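PDB 3G3S: GCN5-related N-acetyltransferase from Streptococcus suis, which probably transfers an acetyl group from acetyl-coenzyme A to an acceptor amine, as members of the GCN5-related N-acetyltransferase family do. Local coordinates for residues T19-W22 against T23-G27; I151-E154 against Q155-L159; E193-G197 against L198-K202. All coordinates share one frame; numbering follows the deposited sequence.

Contact 1: T19-W22 against T23-G27; sequences TIIW and TCLEG. With NA (sodium ion), chain C.
Ile-21 and Leu-25, one turn apart on helix 19-26, run side by side and point the same way, with Ile-21 CG2 3.8 Å from Leu-25 CD1. CG2 stands opposite the backbone N of Ile-21 (CG1 at chi1 -56°), which sets this methyl against the leucine, and both side chains pack on helix 2-13. The backbone bond beneath this pair is nearly straight, Leu-25 N donating to Ile-21 O at 2.9 Å with an N-H...O angle of 171°. Next to this pair, Cys-24 brings SG within 4.3 Å of Ile-20 CG2, facing Tyr-47 of strand 42-48. On the flank toward strand 170-181, Thr-19 and Thr-23 share a water that donates to both hydroxyls, 2.9 Å to Thr-19 OG1 and 2.6 Å to Thr-23 OG1. Each threonine has a further partner, Glu-186 for Thr-19 and the Ser-180 carbonyl for Thr-23. The final turn is wetter and its backbone bond less straight. Glu-26 N reaches Trp-22 O at 2.9 Å but bends to 142°, the Glu-26 carboxylate turns to Ser-182, and Gly-27 leaves the helix with positive phi. Glu-26 O binds sodium at 2.4 Å, alongside four waters and Glu-26 O of the second subunit. This is a helix C-terminus ended by glycine, its last carbonyl serving a cation site shared across a dimer interface.

Contact 2: I151-E154 against Q155-L159; sequences IDVE and QFLDL
Gln-155 lays its amide end across Ile-151, crossing that side chain at a slant so that OE1 comes within 3.3 Å of Ile-151 CG1. The same oxygen accepts from the backbone: Ile-151 N lies 2.6 Å from Gln-155 OE1, with a nearly straight N-H...O angle of 176°, although the donor is tilted 34° from the amide plane. CG of Gln-155 swings away from its own backbone N (chi1 -161°) and the chain stays extended, which carries the amide back past the start of the helix. Asp-152 is the N-cap. Its OD1 receives Gln-155 N at 2.8 Å, nearly head-on to the carboxylate C-O bond, while the two side chains cross at about a right angle. Gln-155 thus donates through its backbone and accepts through its side chain, so the first turn is tied at two points, though the returning bond comes from the residue before the cap and not from the cap itself as in a classic capping box. The positive end of the helix dipole would probably be offset by the Asp-152 carboxylate. Farther round, Val-153 and Leu-157 lie alongside each other, CG2 of the valine 4.1 Å from CD1 of the leucine. Both lean on helix 131-139, where Arg-131 also forms a salt bridge with Glu-154. Phe-156 is buried, its ring edge-to-face with Tyr-150, and packs on Ser-176 and Ser-177 of strand 170-181, so that helix 153-159 bridges that strand and helix 131-139.

Contact 3: E193-G197 against L198-K202; sequences EDYRG and LGLAK
The Tyr-195 ring meets two leucine methyls obliquely: CD2 is 4.0 Å from Leu-198 CD1 and 4.1 Å from Leu-200 CD1. The ring of His-167 also meets it, planes at about 70°, and His-167 ND1 is hydrogen-bonded to Tyr-195 OH, which holds the phenol end. The other flat group, the guanidinium of Arg-196, has Glu-193 CA 3.8 Å above one face, offset toward the rim, while its NE bonds to Thr-191 O. Nearer the backbone, Leu-200 CD1 also packs 4.1 Å from Tyr-195 CB, and Leu-198 folds back over the turn until its CG is 3.4 Å from Tyr-195 O. That fold comes from Leu-198 CG standing opposite its own carbonyl carbon (chi1 -51°), beside N. Both glycines, Gly-197 and Gly-199, take positive phi, and this lets the loop curl tightly between the 3-10 turn and the start of helix 200-214, with Gly-199 at the N-cap. Backbone polar groups inside the curl are linked through one water. It donates to Tyr-195 O at 2.8 Å and accepts from Leu-198 N at 2.8 Å and from Leu-200 N at 3.2 Å, pinning three points of the loop together. Leu-200 is buried against Val-172 and Ser-173 of strand 170-181, whereas Leu-198 is exposed. The run Arg-Gly-Leu-Gly-Leu-Ala from Arg-196 to Ala-201 matches the (Gln/Arg)-x-x-Gly-x-(Gly/Ala) signature of GNAT motif A, whose backbone amides, at the N-terminus of the following helix, bind the pyrophosphate of acetyl-coenzyme A in relatives. By that motif the loop would recognise phosphates mainly through main-chain N-H groups; here those of Leu-198 and Leu-200 are held by the water, which a bound cofactor might displace.

Contact 1 is largely buried, whereas contacts 2 and 3 lie at the surface. Contacts 1 and 2 both reach Ser-180, and their centres are about 17 Å apart. Contact 3 meets the same strand 170-181 nearer its start, at Val-172, with its centre about 31 Å from that of contact 1, across the chain's centre. Their chemistry follows position along a helix: contact 1 lies at a C-terminal end, where a carbonyl faces a cation, while contacts 2 and 3 lie at N-terminal ends, one with an acidic N-cap and the other with a glycine N-cap that has no side chain to offer.

Contact 1: T19-W22 against T23-G27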
loop_
_atom_site.group_PDB
_atom_site.type_symbol
_atom_site.label_atom_id
_atom_site.label_comp_id
_atom_site.label_asym_id
_atom_site.label_seq_id
_atom_site.Cartn_x
_atom_site.Cartn_y
_atom_site.Cartn_z
ATOM N N THR A 19 3.752 2.747 -13.296
ATOM C CA THR A 19 2.834 2.865 -12.165
ATOM C C THR A 19 1.652 1.906 -12.202
ATOM O O THR A 19 1.102 1.603 -11.172
ATOM C CB THR A 19 2.353 4.322 -11.915
ATOM O OG1 THR A 19 1.282 4.667 -12.785
ATOM C CG2 THR A 19 3.549 5.333 -12.026
ATOM N N ILE A 20 1.272 1.421 -13.379
ATOM C CA ILE A 20 0.157 0.475 -13.481
ATOM C C ILE A 20 0.622 -0.856 -12.882
ATOM O O ILE A 20 -0.199 -1.623 -12.332
ATOM C CB ILE A 20 -0.309 0.330 -14.930
ATOM C CG1 ILE A 20 -1.009 1.609 -15.402
ATOM C CG2 ILE A 20 -1.253 -0.937 -15.116
ATOM C CD1 ILE A 20 -1.080 1.775 -16.899
ATOM N N ILE A 21 1.908 -1.176 -13.015
ATOM C CA ILE A 21 2.406 -2.370 -12.320
ATOM C C ILE A 21 2.265 -2.097 -10.813
ATOM O O ILE A 21 1.819 -2.924 -10.040
ATOM C CB ILE A 21 3.873 -2.751 -12.658
ATOM C CG1 ILE A 21 4.098 -2.945 -14.159
ATOM C CG2 ILE A 21 4.289 -4.044 -11.855
ATOM C CD1 ILE A 21 5.576 -3.089 -14.540
ATOM N N TRP A 22 2.657 -0.906 -10.374
ATOM C CA TRP A 22 2.471 -0.560 -8.964
ATOM C C TRP A 22 1.002 -0.681 -8.534
ATOM O O TRP A 22 0.696 -1.227 -7.459
ATOM C CB TRP A 22 2.990 0.874 -8.654
ATOM C CG TRP A 22 4.381 1.131 -9.076
ATOM C CD1 TRP A 22 5.338 0.221 -9.404
ATOM C CD2 TRP A 22 5.031 2.417 -9.117
ATOM N NE1 TRP A 22 6.517 0.859 -9.704
ATOM C CE2 TRP A 22 6.358 2.203 -9.510
ATOM C CE3 TRP A 22 4.599 3.712 -8.887
ATOM C CZ2 TRP A 22 7.265 3.236 -9.679
ATOM C CZ3 TRP A 22 5.497 4.745 -9.052
ATOM C CH2 TRP A 22 6.816 4.503 -9.437
ATOM N N THR A 23 0.082 -0.185 -9.358
ATOM C CA THR A 23 -1.329 -0.311 -9.069
ATOM C C THR A 23 -1.687 -1.778 -8.815
ATOM O O THR A 23 -2.246 -2.144 -7.757
ATOM C CB THR A 23 -2.141 0.251 -10.223
ATOM O OG1 THR A 23 -1.937 1.686 -10.247
ATOM C CG2 THR A 23 -3.701 -0.061 -10.119
ATOM N N CYS A 24 -1.323 -2.594 -9.787
ATOM C CA CYS A 24 -1.633 -4.036 -9.717
ATOM C C CYS A 24 -1.026 -4.754 -8.495
ATOM O O CYS A 24 -1.715 -5.522 -7.835
ATOM C CB CYS A 24 -1.236 -4.714 -10.999
ATOM S SG CYS A 24 -2.123 -4.217 -12.414
ATOM N N LEU A 25 0.238 -4.471 -8.175
ATOM C CA LEU A 25 0.885 -5.040 -6.981
ATOM C C LEU A 25 0.423 -4.466 -5.618
ATOM O O LEU A 25 0.540 -5.172 -4.632
ATOM C CB LEU A 25 2.389 -4.891 -7.114
ATOM C CG LEU A 25 3.134 -5.645 -8.210
ATOM C CD1 LEU A 25 4.573 -5.228 -8.261
ATOM C CD2 LEU A 25 3.014 -7.229 -8.051
ATOM N N GLU A 26 -0.111 -3.229 -5.572
ATOM C CA GLU A 26 -0.591 -2.621 -4.303
ATOM C C GLU A 26 -1.881 -3.243 -3.800
ATOM O O GLU A 26 -2.124 -3.251 -2.605
ATOM C CB GLU A 26 -0.744 -1.092 -4.387
ATOM C CG GLU A 26 0.613 -0.392 -4.508
ATOM C CD GLU A 26 0.504 1.106 -4.579
ATOM O OE1 GLU A 26 -0.616 1.646 -4.754
ATOM O OE2 GLU A 26 1.574 1.715 -4.453
ATOM N N GLY A 27 -2.720 -3.728 -4.698
ATOM C CA GLY A 27 -3.871 -4.522 -4.312
ATOM C C GLY A 27 -5.296 -4.053 -4.452
ATOM O O GLY A 27 -6.224 -4.852 -4.278
HETATM NA NA NA C . -0.862 -3.436 -0.526
HETATM O O HOH W 1 -1.250 3.864 -11.582
HETATM O O HOH W 2 0.449 -5.253 -1.876
HETATM O O HOH W 3 -2.455 -5.229 -0.250
HETATM O O HOH W 4 1.178 -1.783 -1.057
HETATM O O HOH W 5 -2.071 -1.667 0.441
#

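Contact 2: I151-E154 against Q155-L159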
loop_
_atom_site.group_PDB
_atom_site.type_symbol
_atom_site.label_atom_id
_atom_site.label_comp_id
_atom_site.label_asym_id
_atom_site.label_seq_id
_atom_site.Cartn_x
_atom_site.Cartn_y
_atom_site.Cartn_z
ATOM N N ILE A 151 -14.261 0.992 -11.704
ATOM C CA ILE A 151 -15.430 0.099 -11.638
ATOM C C ILE A 151 -16.743 0.833 -11.809
ATOM O O ILE A 151 -17.662 0.294 -12.375
ATOM C CB ILE A 151 -15.497 -0.711 -10.310
ATOM C CG1 ILE A 151 -14.233 -1.578 -10.110
ATOM C CG2 ILE A 151 -16.761 -1.546 -10.293
ATOM C CD1 ILE A 151 -13.730 -2.371 -11.359
ATOM N N ASP A 152 -16.825 2.055 -11.294
ATOM C CA ASP A 152 -18.017 2.888 -11.411
ATOM C C ASP A 152 -17.646 4.315 -11.059
ATOM O O ASP A 152 -16.504 4.581 -10.688
ATOM C CB ASP A 152 -19.134 2.384 -10.500
ATOM C CG ASP A 152 -18.721 2.276 -9.044
ATOM O OD1 ASP A 152 -17.718 2.885 -8.620
ATOM O OD2 ASP A 152 -19.437 1.578 -8.299
ATOM N N VAL A 153 -18.613 5.220 -11.166
ATOM C CA VAL A 153 -18.413 6.643 -10.864
ATOM C C VAL A 153 -17.894 6.898 -9.436
ATOM O O VAL A 153 -17.081 7.799 -9.185
ATOM C CB VAL A 153 -19.723 7.433 -11.139
ATOM C CG1 VAL A 153 -20.843 6.949 -10.236
ATOM C CG2 VAL A 153 -19.504 8.937 -10.995
ATOM N N GLU A 154 -18.360 6.074 -8.510
ATOM C CA GLU A 154 -18.011 6.173 -7.116
ATOM C C GLU A 154 -16.518 5.910 -6.939
ATOM O O GLU A 154 -15.813 6.679 -6.279
ATOM C CB GLU A 154 -18.828 5.146 -6.300
ATOM C CG GLU A 154 -20.363 5.156 -6.559
ATOM C CD GLU A 154 -21.002 6.445 -6.150
ATOM O OE1 GLU A 154 -20.300 7.278 -5.534
ATOM O OE2 GLU A 154 -22.214 6.613 -6.400
ATOM N N GLN A 155 -16.034 4.823 -7.527
ATOM C CA GLN A 155 -14.611 4.533 -7.485
ATOM C C GLN A 155 -13.812 5.635 -8.219
ATOM O O GLN A 155 -12.787 6.112 -7.713
ATOM C CB GLN A 155 -14.331 3.171 -8.090
ATOM C CG GLN A 155 -12.976 2.630 -7.678
ATOM C CD GLN A 155 -12.578 1.371 -8.407
ATOM O OE1 GLN A 155 -12.639 1.294 -9.640
ATOM N NE2 GLN A 155 -12.075 0.411 -7.658
ATOM N N PHE A 156 -14.282 6.076 -9.388
ATOM C CA PHE A 156 -13.551 7.115 -10.100
ATOM C C PHE A 156 -13.443 8.364 -9.252
ATOM O O PHE A 156 -12.371 8.919 -9.121
ATOM C CB PHE A 156 -14.177 7.499 -11.432
ATOM C CG PHE A 156 -13.451 8.626 -12.092
ATOM C CD1 PHE A 156 -12.278 8.378 -12.789
ATOM C CD2 PHE A 156 -13.901 9.940 -11.967
ATOM C CE1 PHE A 156 -11.558 9.396 -13.374
ATOM C CE2 PHE A 156 -13.190 10.984 -12.561
ATOM C CZ PHE A 156 -11.997 10.706 -13.242
ATOM N N LEU A 157 -14.549 8.805 -8.668
ATOM C CA LEU A 157 -14.497 10.013 -7.836
ATOM C C LEU A 157 -13.653 9.809 -6.569
ATOM O O LEU A 157 -12.990 10.714 -6.113
ATOM C CB LEU A 157 -15.920 10.484 -7.479
ATOM C CG LEU A 157 -16.746 11.089 -8.612
ATOM C CD1 LEU A 157 -18.133 11.471 -8.137
ATOM C CD2 LEU A 157 -16.039 12.300 -9.207
ATOM N N ASP A 158 -13.643 8.604 -6.020
ATOM C CA ASP A 158 -12.874 8.329 -4.834
ATOM C C ASP A 158 -11.367 8.267 -5.102
ATOM O O ASP A 158 -10.572 8.942 -4.417
ATOM C CB ASP A 158 -13.356 7.005 -4.262
ATOM C CG ASP A 158 -12.743 6.689 -2.921
ATOM O OD1 ASP A 158 -12.447 7.637 -2.143
ATOM O OD2 ASP A 158 -12.572 5.476 -2.642
ATOM N N LEU A 159 -10.975 7.487 -6.117
ATOM C CA LEU A 159 -9.562 7.216 -6.428
ATOM C C LEU A 159 -8.984 7.903 -7.664
ATOM O O LEU A 159 -7.763 7.992 -7.804
ATOM C CB LEU A 159 -9.376 5.706 -6.630
ATOM C CG LEU A 159 -9.867 4.763 -5.520
ATOM C CD1 LEU A 159 -9.489 3.319 -5.884
ATOM C CD2 LEU A 159 -9.291 5.131 -4.178
#

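Contact 3: E193-G197 against L198-K202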
loop_
_atom_site.group_PDB
_atom_site.type_symbol
_atom_site.label_atom_id
_atom_site.label_comp_id
_atom_site.label_asym_id
_atom_site.label_seq_id
_atom_site.Cartn_x
_atom_site.Cartn_y
_atom_site.Cartn_z
ATOM N N GLU A 193 -10.963 14.135 -32.580
ATOM C CA GLU A 193 -10.253 14.330 -33.876
ATOM C C GLU A 193 -10.422 15.710 -34.484
ATOM O O GLU A 193 -9.445 16.360 -34.889
ATOM C CB GLU A 193 -10.698 13.264 -34.887
ATOM N N ASP A 194 -11.666 16.181 -34.489
ATOM C CA ASP A 194 -11.995 17.482 -35.063
ATOM C C ASP A 194 -11.463 18.675 -34.280
ATOM O O ASP A 194 -11.504 19.783 -34.788
ATOM C CB ASP A 194 -13.518 17.619 -35.298
ATOM C CG ASP A 194 -14.345 17.421 -34.049
ATOM O OD1 ASP A 194 -13.951 16.643 -33.141
ATOM O OD2 ASP A 194 -15.430 18.031 -34.000
ATOM N N TYR A 195 -10.962 18.458 -33.066
ATOM C CA TYR A 195 -10.384 19.523 -32.260
ATOM C C TYR A 195 -8.881 19.382 -32.024
ATOM O O TYR A 195 -8.308 20.136 -31.236
ATOM C CB TYR A 195 -11.117 19.583 -30.937
ATOM C CG TYR A 195 -12.408 20.329 -31.046
ATOM C CD1 TYR A 195 -13.565 19.693 -31.479
ATOM C CD2 TYR A 195 -12.465 21.686 -30.737
ATOM C CE1 TYR A 195 -14.753 20.378 -31.586
ATOM C CE2 TYR A 195 -13.649 22.381 -30.835
ATOM C CZ TYR A 195 -14.802 21.722 -31.268
ATOM O OH TYR A 195 -16.017 22.386 -31.353
ATOM N N ARG A 196 -8.244 18.442 -32.722
ATOM C CA ARG A 196 -6.802 18.253 -32.575
ATOM C C ARG A 196 -6.035 19.400 -33.207
ATOM O O ARG A 196 -6.568 20.155 -34.047
ATOM C CB ARG A 196 -6.356 16.917 -33.146
ATOM C CG ARG A 196 -6.734 15.771 -32.231
ATOM C CD ARG A 196 -6.471 14.407 -32.834
ATOM N NE ARG A 196 -6.990 13.363 -31.948
ATOM C CZ ARG A 196 -7.215 12.095 -32.300
ATOM N NH1 ARG A 196 -6.959 11.660 -33.532
ATOM N NH2 ARG A 196 -7.711 11.246 -31.408
ATOM N N GLY A 197 -4.790 19.544 -32.765
ATOM C CA GLY A 197 -3.921 20.608 -33.235
ATOM C C GLY A 197 -4.242 21.993 -32.714
ATOM O O GLY A 197 -3.819 22.968 -33.314
ATOM N N LEU A 198 -4.959 22.104 -31.602
ATOM C CA LEU A 198 -5.291 23.413 -31.039
ATOM C C LEU A 198 -4.698 23.637 -29.660
ATOM O O LEU A 198 -5.000 24.640 -29.010
ATOM C CB LEU A 198 -6.808 23.585 -30.957
ATOM C CG LEU A 198 -7.606 23.288 -32.233
ATOM C CD1 LEU A 198 -9.075 23.553 -31.929
ATOM C CD2 LEU A 198 -7.143 24.096 -33.444
ATOM N N GLY A 199 -3.864 22.714 -29.190
ATOM C CA GLY A 199 -3.219 22.859 -27.873
ATOM C C GLY A 199 -4.122 22.581 -26.690
ATOM O O GLY A 199 -3.807 22.962 -25.566
ATOM N N LEU A 200 -5.247 21.910 -26.943
ATOM C CA LEU A 200 -6.169 21.590 -25.888
ATOM C C LEU A 200 -5.598 20.534 -24.925
ATOM O O LEU A 200 -5.756 20.646 -23.704
ATOM C CB LEU A 200 -7.507 21.141 -26.476
ATOM C CG LEU A 200 -8.258 22.158 -27.359
ATOM C CD1 LEU A 200 -9.622 21.641 -27.736
ATOM C CD2 LEU A 200 -8.402 23.529 -26.711
ATOM N N ALA A 201 -4.966 19.503 -25.473
ATOM C CA ALA A 201 -4.364 18.430 -24.663
ATOM C C ALA A 201 -3.394 18.969 -23.596
ATOM O O ALA A 201 -3.433 18.579 -22.432
ATOM C CB ALA A 201 -3.638 17.431 -25.586
ATOM N N LYS A 202 -2.566 19.905 -24.035
ATOM C CA LYS A 202 -1.543 20.583 -23.254
ATOM C C LYS A 202 -2.168 21.392 -22.109
ATOM O O LYS A 202 -1.675 21.382 -20.991
ATOM C CB LYS A 202 -0.787 21.468 -24.243
ATOM C CG LYS A 202 0.444 22.171 -23.794
ATOM C CD LYS A 202 1.038 23.001 -24.978
ATOM C CE LYS A 202 0.165 24.225 -25.367
ATOM N NZ LYS A 202 0.466 24.838 -26.712
HETATM O O HOH W 6 -6.079 20.433 -29.643
#